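Local coordinates for DUF1254 domain-containing protein (Vibrio parahaemolyticus, PDB 3U07) that is of unknown function, a probably exported bacterial protein that combines a DUF1254 and a DUF1214 region in one chain, at residues N80-L85 with M165-A170; D279-L284 with A420-E425; T351-D356 with Y409-F414. The protein carries 2 engineered substitutions. One frame throughout, in Å; residues are numbered along the deposited sequence.

Contact 1: residues N80-L85 with M165-A170; sequences NDTLHL and MGRIMA
Leu83 and Ile168 face each other as an antiparallel hydrogen-bonded pair, with Leu83 N to Ile168 O at 2.9 Å and almost straight (179°), and the segments 82-85 and 165-169 run at 153° to one another. Leu85 and Gly166 form the next such pair, in which Gly166 N reaches Leu85 O at 2.7 Å in the carbonyl plane. Beyond Thr82 the pairing fades: Ala170 N still points at Asp81 O, but at 3.4 Å the bond is weak.

The side chains divide between the two faces of the sheet. On the face of His84 and Arg167, the selenomethionine Met165 bends at its second torsion (chi2 81°), which brings its methyl CE to 3.7 Å from His84 CB. Its selenium lies 5.0 Å from the centroid of the His84 ring in an oblique Met-aromatic contact. Thr82 uses its two branches separately. OG1 is directed at the aliphatic part of Arg167, 3.8 Å from CB, whereas CG2 presses on the backbone of Met169, 3.5 Å from its CA. The face of Leu83, Leu85 and Ile168 is apolar, and at its end Leu83 CG meets the methyl CB of Ala170 at 4.1 Å.

Strand 82-90 is an outermost strand of a four-stranded antiparallel sheet, and strand 161-169 is the inner strand beside it. The other side of 161-169 is bonded to strand 109-115, for example Arg167 to Ile110. Helix 173-183 packs on the apolar face, where Ile168 touches Ala179 and Met183, while Asp81 turns its carboxylate to Tyr415 and Ser349 of another sheet.

Contact 2: residues D279-L284 with A420-E425; sequences DARTLL and AIQSGE
Arg281 lays its guanidinium over the end of helix 419-423, with Ser423 CB 3.1 Å above one face and displaced toward the rim; NH2 is the nearest guanidinium atom, 3.4 Å from Ser423 CB. This is the close-packed part of the contact. Next to it Asp279 CA comes to 3.1 Å from Ser423 O in a CA-H...O contact, just before Gly424, the first residue to leave helical angles, with a positive phi.

Asp279 holds the arginine in place. Its OD1 receives the backbone N of Arg281, two residues on, in an Asx turn, and also NE at 3.1 Å. OD2 takes NH2 at 2.9 Å, completing a side-on salt bridge that lies nearly in the guanidinium plane. A bend at the third torsion of Arg281 (chi3 -57°) turns the group back toward this carboxylate. The shaft passes Gln422 at about a right angle, CD lying 3.7 Å from Gln422 CB.

The other margin is looser and wetter. A water accepts from Arg281 NH1 at 3.0 Å and donates to Gln422 OE1 at 2.9 Å, so these two polar ends are joined indirectly, with the planes of guanidinium and amide 82° apart. Gln422 NE2 is engaged by Ala417 O. Arg281 is exposed and also touches Pro311.

No direct hydrogen bond links the two segments: the strong polar bonds stay within the 279-284 loop, and the helix end receives packing, a CA-H...O contact and one water bridge. Pairing with Asp279 probably compensates the arginine's charge locally while leaving its face available to the serine carbon.

Contact 3: residues T351-D356 with Y409-F414; sequences TIYGND and YAIMRF
Tyr353 OH is gripped by both terminal nitrogens of Arg413, NH1 at 3.0 Å and NH2 at 3.1 Å, in an end-on fork that keeps the hydroxyl close to the guanidinium plane. The same hydroxyl also bonds to Ile78 O, which fits a buried phenol held at fixed rotation. Arg413 NH1 comes in at the edge of the Tyr353 ring, near its plane, while the ring and guanidinium planes stand 70° apart. Arg413 extends from CG to NE to get there, and Ile411 CG2 lies over the centre of one guanidinium face. A water extends the cluster: it accepts from Arg413 NH1, donates to Ile411 O and sits 2.6 Å from Thr351 OG1.

Beneath these groups runs regular antiparallel pairing between two inner strands of a four-stranded sheet in the DUF1214 region, with strand 315-319 beyond 408-417 and strand 369-371 beyond 347-354. Thr351 and Ile411 form one hydrogen-bonded pair (Thr351 N to Ile411 O, 2.8 Å), Tyr353 and Tyr409 another. Between them Ile352 CD1 reaches Ala410 CB on the opposite face, at 3.8 Å.

The Tyr409 ring folds across toward the neighbouring strand because CG sits between its own backbone N and carbonyl carbon (chi1 58°). Tyr353 CB then rests over one face of that ring, 3.6 Å from the centroid, as a CH-pi contact. The two tyrosine rings are nearly parallel (17°) but displaced sidelong, so that little of one ring lies over the other. Tyr353 CE2 instead touches Ile411 CG1 at 3.6 Å. Asn355 brings OD1 to the edge of the Tyr409 ring, and its amide is held by Asp320 and Lys327; the Tyr409 hydroxyl bonds to Thr77.

In the fold
Contacts 1 and 3 are both antiparallel strand pairings, each in a four-stranded sheet of order 1-4-2-3, but they lie in different family regions. Contact 3 joins two inner strands and is buried, with a polar arginine-tyrosine cluster; contact 1 includes an outermost strand, is partly buried and has a largely apolar face under a helix. Contact 2 is a surface contact between a loop and a helix end, with no direct hydrogen bond between its segments. Contacts 1 and 3 touch where Asp81 OD2 packs 3.4 Å from Arg413 CD. Contact 3 lies within the chain loop closed by contact 2; strand 408-417 leads directly into helix 419-423, and Ile421 packs on Phe414.

Contact 1: residues N80-L85 with M165-A170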
loop_
_atom_site.group_PDB
_atom_site.type_symbol
_atom_site.label_atom_id
_atom_site.label_comp_id
_atom_site.label_asym_id
_atom_site.label_seq_id
_atom_site.Cartn_x
_atom_site.Cartn_y
_atom_site.Cartn_z
ATOM N N ASN A 80 -11.215 8.015 -2.818
ATOM C CA ASN A 80 -11.976 9.056 -3.500
ATOM C C ASN A 80 -11.252 10.322 -3.037
ATOM O O ASN A 80 -11.685 11.451 -3.291
ATOM C CB ASN A 80 -13.433 9.072 -3.022
ATOM C CG ASN A 80 -14.298 10.052 -3.806
ATOM O OD1 ASN A 80 -14.208 10.130 -5.033
ATOM N ND2 ASN A 80 -15.154 10.787 -3.102
ATOM N N ASP A 81 -10.121 10.100 -2.363
ATOM C CA ASP A 81 -9.298 11.173 -1.811
ATOM C C ASP A 81 -8.143 11.649 -2.689
ATOM O O ASP A 81 -7.813 12.835 -2.687
ATOM C CB ASP A 81 -8.694 10.751 -0.460
ATOM C CG ASP A 81 -9.717 10.165 0.499
ATOM O OD1 ASP A 81 -10.899 10.563 0.441
ATOM O OD2 ASP A 81 -9.328 9.316 1.331
ATOM N N THR A 82 -7.533 10.739 -3.442
ATOM C CA THR A 82 -6.368 11.110 -4.235
ATOM C C THR A 82 -6.258 10.577 -5.660
ATOM O O THR A 82 -6.902 9.594 -6.023
ATOM C CB THR A 82 -5.081 10.684 -3.488
ATOM O OG1 THR A 82 -5.160 9.289 -3.156
ATOM C CG2 THR A 82 -4.908 11.485 -2.204
ATOM N N LEU A 83 -5.433 11.253 -6.459
ATOM C CA LEU A 83 -5.147 10.845 -7.836
ATOM C C LEU A 83 -3.877 10.004 -7.660
ATOM O O LEU A 83 -3.196 10.132 -6.641
ATOM C CB LEU A 83 -4.843 12.060 -8.714
ATOM C CG LEU A 83 -5.893 13.167 -8.778
ATOM C CD1 LEU A 83 -5.320 14.342 -9.553
ATOM C CD2 LEU A 83 -7.167 12.654 -9.429
ATOM N N HIS A 84 -3.532 9.164 -8.628
ATOM C CA HIS A 84 -2.349 8.334 -8.446
ATOM C C HIS A 84 -1.424 8.187 -9.643
ATOM O O HIS A 84 -1.827 8.350 -10.796
ATOM C CB HIS A 84 -2.756 6.924 -7.997
ATOM C CG HIS A 84 -3.167 6.029 -9.128
ATOM N ND1 HIS A 84 -4.447 6.008 -9.639
ATOM C CD2 HIS A 84 -2.444 5.173 -9.892
ATOM C CE1 HIS A 84 -4.496 5.180 -10.667
ATOM N NE2 HIS A 84 -3.294 4.661 -10.843
ATOM N N LEU A 85 -0.172 7.872 -9.332
ATOM C CA LEU A 85 0.862 7.617 -10.321
ATOM C C LEU A 85 1.489 6.293 -9.878
ATOM O O LEU A 85 1.783 6.105 -8.694
ATOM C CB LEU A 85 1.924 8.719 -10.323
ATOM C CG LEU A 85 1.642 9.991 -11.120
ATOM C CD1 LEU A 85 2.888 10.864 -11.107
ATOM C CD2 LEU A 85 1.261 9.642 -12.556
HETATM N N MSE A 165 4.436 4.120 -5.983
HETATM C CA MSE A 165 3.070 4.636 -5.999
HETATM C C MSE A 165 3.077 6.068 -5.488
HETATM O O MSE A 165 3.605 6.349 -4.414
HETATM C CB MSE A 165 2.154 3.791 -5.103
HETATM C CG MSE A 165 0.793 4.429 -4.807
HETATM SE SE MSE A 165 -0.564 4.229 -6.189
HETATM C CE MSE A 165 -2.110 4.686 -5.114
ATOM N N GLY A 166 2.503 6.971 -6.273
ATOM C CA GLY A 166 2.423 8.360 -5.868
ATOM C C GLY A 166 0.959 8.741 -5.741
ATOM O O GLY A 166 0.135 8.333 -6.560
ATOM N N ARG A 167 0.626 9.498 -4.703
ATOM C CA ARG A 167 -0.753 9.933 -4.491
ATOM C C ARG A 167 -0.773 11.435 -4.263
ATOM O O ARG A 167 -0.005 11.958 -3.456
ATOM C CB ARG A 167 -1.373 9.252 -3.267
ATOM C CG ARG A 167 -1.440 7.739 -3.327
ATOM C CD ARG A 167 -2.037 7.187 -2.041
ATOM N NE ARG A 167 -1.933 5.733 -1.959
ATOM C CZ ARG A 167 -2.548 4.986 -1.046
ATOM N NH1 ARG A 167 -3.325 5.556 -0.131
ATOM N NH2 ARG A 167 -2.386 3.669 -1.047
ATOM N N ILE A 168 -1.655 12.122 -4.980
ATOM C CA ILE A 168 -1.804 13.563 -4.848
ATOM C C ILE A 168 -3.278 13.905 -4.610
ATOM O O ILE A 168 -4.132 13.613 -5.444
ATOM C CB ILE A 168 -1.309 14.296 -6.110
ATOM C CG1 ILE A 168 0.180 14.004 -6.329
ATOM C CG2 ILE A 168 -1.529 15.796 -5.960
ATOM C CD1 ILE A 168 0.741 14.577 -7.622
HETATM N N MSE A 169 -3.552 14.514 -3.459
HETATM C CA MSE A 169 -4.897 14.921 -3.061
HETATM C C MSE A 169 -5.537 15.908 -4.039
HETATM O O MSE A 169 -4.875 16.800 -4.578
HETATM C CB MSE A 169 -4.859 15.567 -1.668
HETATM C CG MSE A 169 -6.126 16.348 -1.281
HETATM SE SE MSE A 169 -5.845 17.770 0.043
HETATM C CE MSE A 169 -5.983 16.731 1.659
ATOM N N ALA A 170 -6.836 15.727 -4.250
ATOM C CA ALA A 170 -7.644 16.577 -5.118
ATOM C C ALA A 170 -9.033 16.492 -4.481
ATOM O O ALA A 170 -9.640 15.419 -4.444
ATOM C CB ALA A 170 -7.666 16.025 -6.521
#

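Contact 2: residues D279-L284 with A420-E425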
loop_
_atom_site.group_PDB
_atom_site.type_symbol
_atom_site.label_atom_id
_atom_site.label_comp_id
_atom_site.label_asym_id
_atom_site.label_seq_id
_atom_site.Cartn_x
_atom_site.Cartn_y
_atom_site.Cartn_z
ATOM N N ASP A 279 -3.523 -5.096 15.013
ATOM C CA ASP A 279 -2.560 -3.992 15.017
ATOM C C ASP A 279 -1.805 -3.834 13.693
ATOM O O ASP A 279 -0.819 -4.534 13.442
ATOM C CB ASP A 279 -1.555 -4.194 16.150
ATOM C CG ASP A 279 -0.689 -2.979 16.371
ATOM O OD1 ASP A 279 -0.531 -2.188 15.414
ATOM O OD2 ASP A 279 -0.163 -2.819 17.491
ATOM N N ALA A 280 -2.251 -2.894 12.863
ATOM C CA ALA A 280 -1.639 -2.656 11.557
ATOM C C ALA A 280 -0.130 -2.402 11.598
ATOM O O ALA A 280 0.581 -2.699 10.638
ATOM C CB ALA A 280 -2.342 -1.489 10.860
ATOM N N ARG A 281 0.360 -1.855 12.703
ATOM C CA ARG A 281 1.784 -1.563 12.829
ATOM C C ARG A 281 2.656 -2.820 12.791
ATOM O O ARG A 281 3.866 -2.744 12.577
ATOM C CB ARG A 281 2.042 -0.795 14.128
ATOM C CG ARG A 281 1.284 0.522 14.233
ATOM C CD ARG A 281 1.484 1.127 15.609
ATOM N NE ARG A 281 1.064 0.208 16.665
ATOM C CZ ARG A 281 1.266 0.423 17.961
ATOM N NH1 ARG A 281 1.881 1.527 18.358
ATOM N NH2 ARG A 281 0.859 -0.464 18.859
ATOM N N THR A 282 2.044 -3.980 13.000
ATOM C CA THR A 282 2.787 -5.230 12.981
ATOM C C THR A 282 2.694 -5.883 11.616
ATOM O O THR A 282 3.378 -6.866 11.354
ATOM C CB THR A 282 2.233 -6.243 14.004
ATOM O OG1 THR A 282 0.911 -6.629 13.617
ATOM C CG2 THR A 282 2.192 -5.638 15.404
ATOM N N LEU A 283 1.856 -5.319 10.747
ATOM C CA LEU A 283 1.612 -5.871 9.418
ATOM C C LEU A 283 2.219 -5.125 8.247
ATOM O O LEU A 283 2.562 -5.729 7.230
ATOM C CB LEU A 283 0.107 -5.953 9.171
ATOM C CG LEU A 283 -0.733 -6.648 10.237
ATOM C CD1 LEU A 283 -2.209 -6.461 9.916
ATOM C CD2 LEU A 283 -0.364 -8.115 10.299
ATOM N N LEU A 284 2.306 -3.808 8.379
ATOM C CA LEU A 284 2.832 -2.965 7.318
ATOM C C LEU A 284 3.895 -2.051 7.889
ATOM O O LEU A 284 3.645 -1.313 8.837
ATOM C CB LEU A 284 1.691 -2.144 6.707
ATOM C CG LEU A 284 0.527 -2.963 6.128
ATOM C CD1 LEU A 284 -0.620 -2.041 5.744
ATOM C CD2 LEU A 284 1.010 -3.748 4.904
ATOM N N ALA A 420 -3.130 5.361 18.816
ATOM C CA ALA A 420 -4.385 4.649 19.057
ATOM C C ALA A 420 -5.087 4.221 17.774
ATOM O O ALA A 420 -5.669 3.139 17.705
ATOM C CB ALA A 420 -5.315 5.511 19.912
ATOM N N ILE A 421 -5.038 5.072 16.758
ATOM C CA ILE A 421 -5.656 4.745 15.482
ATOM C C ILE A 421 -4.801 3.701 14.760
ATOM O O ILE A 421 -5.320 2.741 14.190
ATOM C CB ILE A 421 -5.789 6.001 14.593
ATOM C CG1 ILE A 421 -6.880 6.921 15.157
ATOM C CG2 ILE A 421 -6.094 5.592 13.160
ATOM C CD1 ILE A 421 -6.967 8.292 14.484
ATOM N N GLN A 422 -3.485 3.897 14.799
ATOM C CA GLN A 422 -2.533 2.993 14.151
ATOM C C GLN A 422 -2.570 1.567 14.679
ATOM O O GLN A 422 -2.493 0.611 13.910
ATOM C CB GLN A 422 -1.106 3.509 14.333
ATOM C CG GLN A 422 -0.747 4.771 13.571
ATOM C CD GLN A 422 0.636 5.270 13.945
ATOM O OE1 GLN A 422 1.596 4.499 13.977
ATOM N NE2 GLN A 422 0.746 6.561 14.232
ATOM N N SER A 423 -2.683 1.434 15.996
ATOM C CA SER A 423 -2.679 0.131 16.655
ATOM C C SER A 423 -3.968 -0.667 16.562
ATOM O O SER A 423 -3.980 -1.865 16.844
ATOM C CB SER A 423 -2.329 0.312 18.130
ATOM O OG SER A 423 -3.385 0.975 18.805
ATOM N N GLY A 424 -5.052 -0.008 16.178
ATOM C CA GLY A 424 -6.327 -0.695 16.094
ATOM C C GLY A 424 -7.188 -0.417 17.317
ATOM O O GLY A 424 -8.347 -0.821 17.371
ATOM N N GLU A 425 -6.625 0.277 18.303
ATOM C CA GLU A 425 -7.362 0.599 19.523
ATOM C C GLU A 425 -8.580 1.465 19.197
ATOM O O GLU A 425 -9.714 1.089 19.490
ATOM C CB GLU A 425 -6.443 1.321 20.514
ATOM C CG GLU A 425 -7.055 1.562 21.885
ATOM C CD GLU A 425 -6.060 2.146 22.874
ATOM O OE1 GLU A 425 -5.341 3.097 22.504
ATOM O OE2 GLU A 425 -6.001 1.662 24.024
HETATM O O HOH W 1 2.516 3.927 16.660
#

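Contact 3: residues T351-D356 with Y409-F414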
loop_
_atom_site.group_PDB
_atom_site.type_symbol
_atom_site.label_atom_id
_atom_site.label_comp_id
_atom_site.label_asym_id
_atom_site.label_seq_id
_atom_site.Cartn_x
_atom_site.Cartn_y
_atom_site.Cartn_z
ATOM N N THR A 351 -15.845 7.206 3.158
ATOM C CA THR A 351 -16.357 7.009 1.805
ATOM C C THR A 351 -17.361 5.865 1.749
ATOM O O THR A 351 -17.233 4.880 2.472
ATOM C CB THR A 351 -15.186 6.716 0.827
ATOM O OG1 THR A 351 -14.192 7.743 0.956
ATOM C CG2 THR A 351 -15.678 6.669 -0.616
ATOM N N ILE A 352 -18.353 5.998 0.876
ATOM C CA ILE A 352 -19.389 4.983 0.732
ATOM C C ILE A 352 -19.177 4.084 -0.480
ATOM O O ILE A 352 -18.914 4.563 -1.580
ATOM C CB ILE A 352 -20.784 5.640 0.615
ATOM C CG1 ILE A 352 -21.057 6.489 1.858
ATOM C CG2 ILE A 352 -21.859 4.570 0.427
ATOM C CD1 ILE A 352 -20.904 5.730 3.170
ATOM N N TYR A 353 -19.305 2.778 -0.264
ATOM C CA TYR A 353 -19.138 1.790 -1.325
ATOM C C TYR A 353 -20.298 0.794 -1.292
ATOM O O TYR A 353 -20.841 0.499 -0.224
ATOM C CB TYR A 353 -17.830 1.016 -1.131
ATOM C CG TYR A 353 -16.579 1.866 -1.129
ATOM C CD1 TYR A 353 -15.860 2.091 -2.307
ATOM C CD2 TYR A 353 -16.109 2.440 0.051
ATOM C CE1 TYR A 353 -14.703 2.865 -2.303
ATOM C CE2 TYR A 353 -14.955 3.217 0.065
ATOM C CZ TYR A 353 -14.257 3.424 -1.113
ATOM O OH TYR A 353 -13.114 4.186 -1.092
ATOM N N GLY A 354 -20.674 0.277 -2.459
ATOM C CA GLY A 354 -21.744 -0.701 -2.511
ATOM C C GLY A 354 -21.152 -2.066 -2.212
ATOM O O GLY A 354 -20.052 -2.374 -2.665
ATOM N N ASN A 355 -21.855 -2.890 -1.446
ATOM C CA ASN A 355 -21.339 -4.217 -1.121
ATOM C C ASN A 355 -21.253 -5.133 -2.340
ATOM O O ASN A 355 -20.423 -6.046 -2.384
ATOM C CB ASN A 355 -22.217 -4.896 -0.068
ATOM C CG ASN A 355 -22.003 -4.339 1.319
ATOM O OD1 ASN A 355 -22.497 -3.266 1.649
ATOM N ND2 ASN A 355 -21.248 -5.063 2.139
ATOM N N ASP A 356 -22.110 -4.880 -3.325
ATOM C CA ASP A 356 -22.177 -5.700 -4.530
ATOM C C ASP A 356 -20.967 -5.648 -5.457
ATOM O O ASP A 356 -20.454 -6.692 -5.858
ATOM C CB ASP A 356 -23.450 -5.356 -5.317
ATOM C CG ASP A 356 -23.547 -3.881 -5.663
ATOM O OD1 ASP A 356 -24.522 -3.491 -6.337
ATOM O OD2 ASP A 356 -22.650 -3.111 -5.261
ATOM N N TYR A 409 -21.167 -0.136 2.554
ATOM C CA TYR A 409 -20.251 -0.110 3.678
ATOM C C TYR A 409 -19.514 1.213 3.610
ATOM O O TYR A 409 -19.458 1.853 2.557
ATOM C CB TYR A 409 -19.270 -1.286 3.667
ATOM C CG TYR A 409 -18.401 -1.418 2.437
ATOM C CD1 TYR A 409 -18.871 -2.065 1.295
ATOM C CD2 TYR A 409 -17.089 -0.936 2.434
ATOM C CE1 TYR A 409 -18.054 -2.234 0.180
ATOM C CE2 TYR A 409 -16.263 -1.095 1.323
ATOM C CZ TYR A 409 -16.753 -1.747 0.200
ATOM O OH TYR A 409 -15.950 -1.914 -0.904
ATOM N N ALA A 410 -18.975 1.641 4.741
ATOM C CA ALA A 410 -18.261 2.900 4.795
ATOM C C ALA A 410 -16.820 2.647 5.189
ATOM O O ALA A 410 -16.548 1.844 6.077
ATOM C CB ALA A 410 -18.930 3.838 5.809
ATOM N N ILE A 411 -15.904 3.327 4.507
ATOM C CA ILE A 411 -14.479 3.210 4.793
ATOM C C ILE A 411 -13.971 4.550 5.311
ATOM O O ILE A 411 -14.070 5.561 4.618
ATOM C CB ILE A 411 -13.660 2.867 3.530
ATOM C CG1 ILE A 411 -13.966 1.442 3.060
ATOM C CG2 ILE A 411 -12.170 3.058 3.818
ATOM C CD1 ILE A 411 -13.505 0.355 4.012
HETATM N N MSE A 412 -13.443 4.566 6.529
HETATM C CA MSE A 412 -12.904 5.800 7.081
HETATM C C MSE A 412 -11.380 5.745 6.929
HETATM O O MSE A 412 -10.746 4.735 7.243
HETATM C CB MSE A 412 -13.286 5.951 8.555
HETATM C CG MSE A 412 -12.994 7.338 9.122
HETATM SE SE MSE A 412 -13.802 7.646 10.869
HETATM C CE MSE A 412 -15.559 6.985 10.461
ATOM N N ARG A 413 -10.799 6.824 6.420
ATOM C CA ARG A 413 -9.355 6.877 6.224
ATOM C C ARG A 413 -8.714 7.953 7.093
ATOM O O ARG A 413 -9.265 9.041 7.269
ATOM C CB ARG A 413 -9.041 7.108 4.741
ATOM C CG ARG A 413 -9.460 5.935 3.857
ATOM C CD ARG A 413 -9.060 6.137 2.408
ATOM N NE ARG A 413 -9.243 4.914 1.625
ATOM C CZ ARG A 413 -10.359 4.588 0.978
ATOM N NH1 ARG A 413 -11.410 5.395 1.007
ATOM N NH2 ARG A 413 -10.425 3.448 0.303
ATOM N N PHE A 414 -7.553 7.629 7.650
ATOM C CA PHE A 414 -6.836 8.554 8.522
ATOM C C PHE A 414 -5.409 8.756 8.013
ATOM O O PHE A 414 -4.642 7.802 7.872
ATOM C CB PHE A 414 -6.794 8.008 9.953
ATOM C CG PHE A 414 -8.119 7.498 10.458
ATOM C CD1 PHE A 414 -8.597 6.251 10.065
ATOM C CD2 PHE A 414 -8.882 8.259 11.346
ATOM C CE1 PHE A 414 -9.813 5.763 10.547
ATOM C CE2 PHE A 414 -10.104 7.782 11.839
ATOM C CZ PHE A 414 -10.569 6.532 11.439
HETATM O O HOH W 2 -12.588 7.425 3.022
#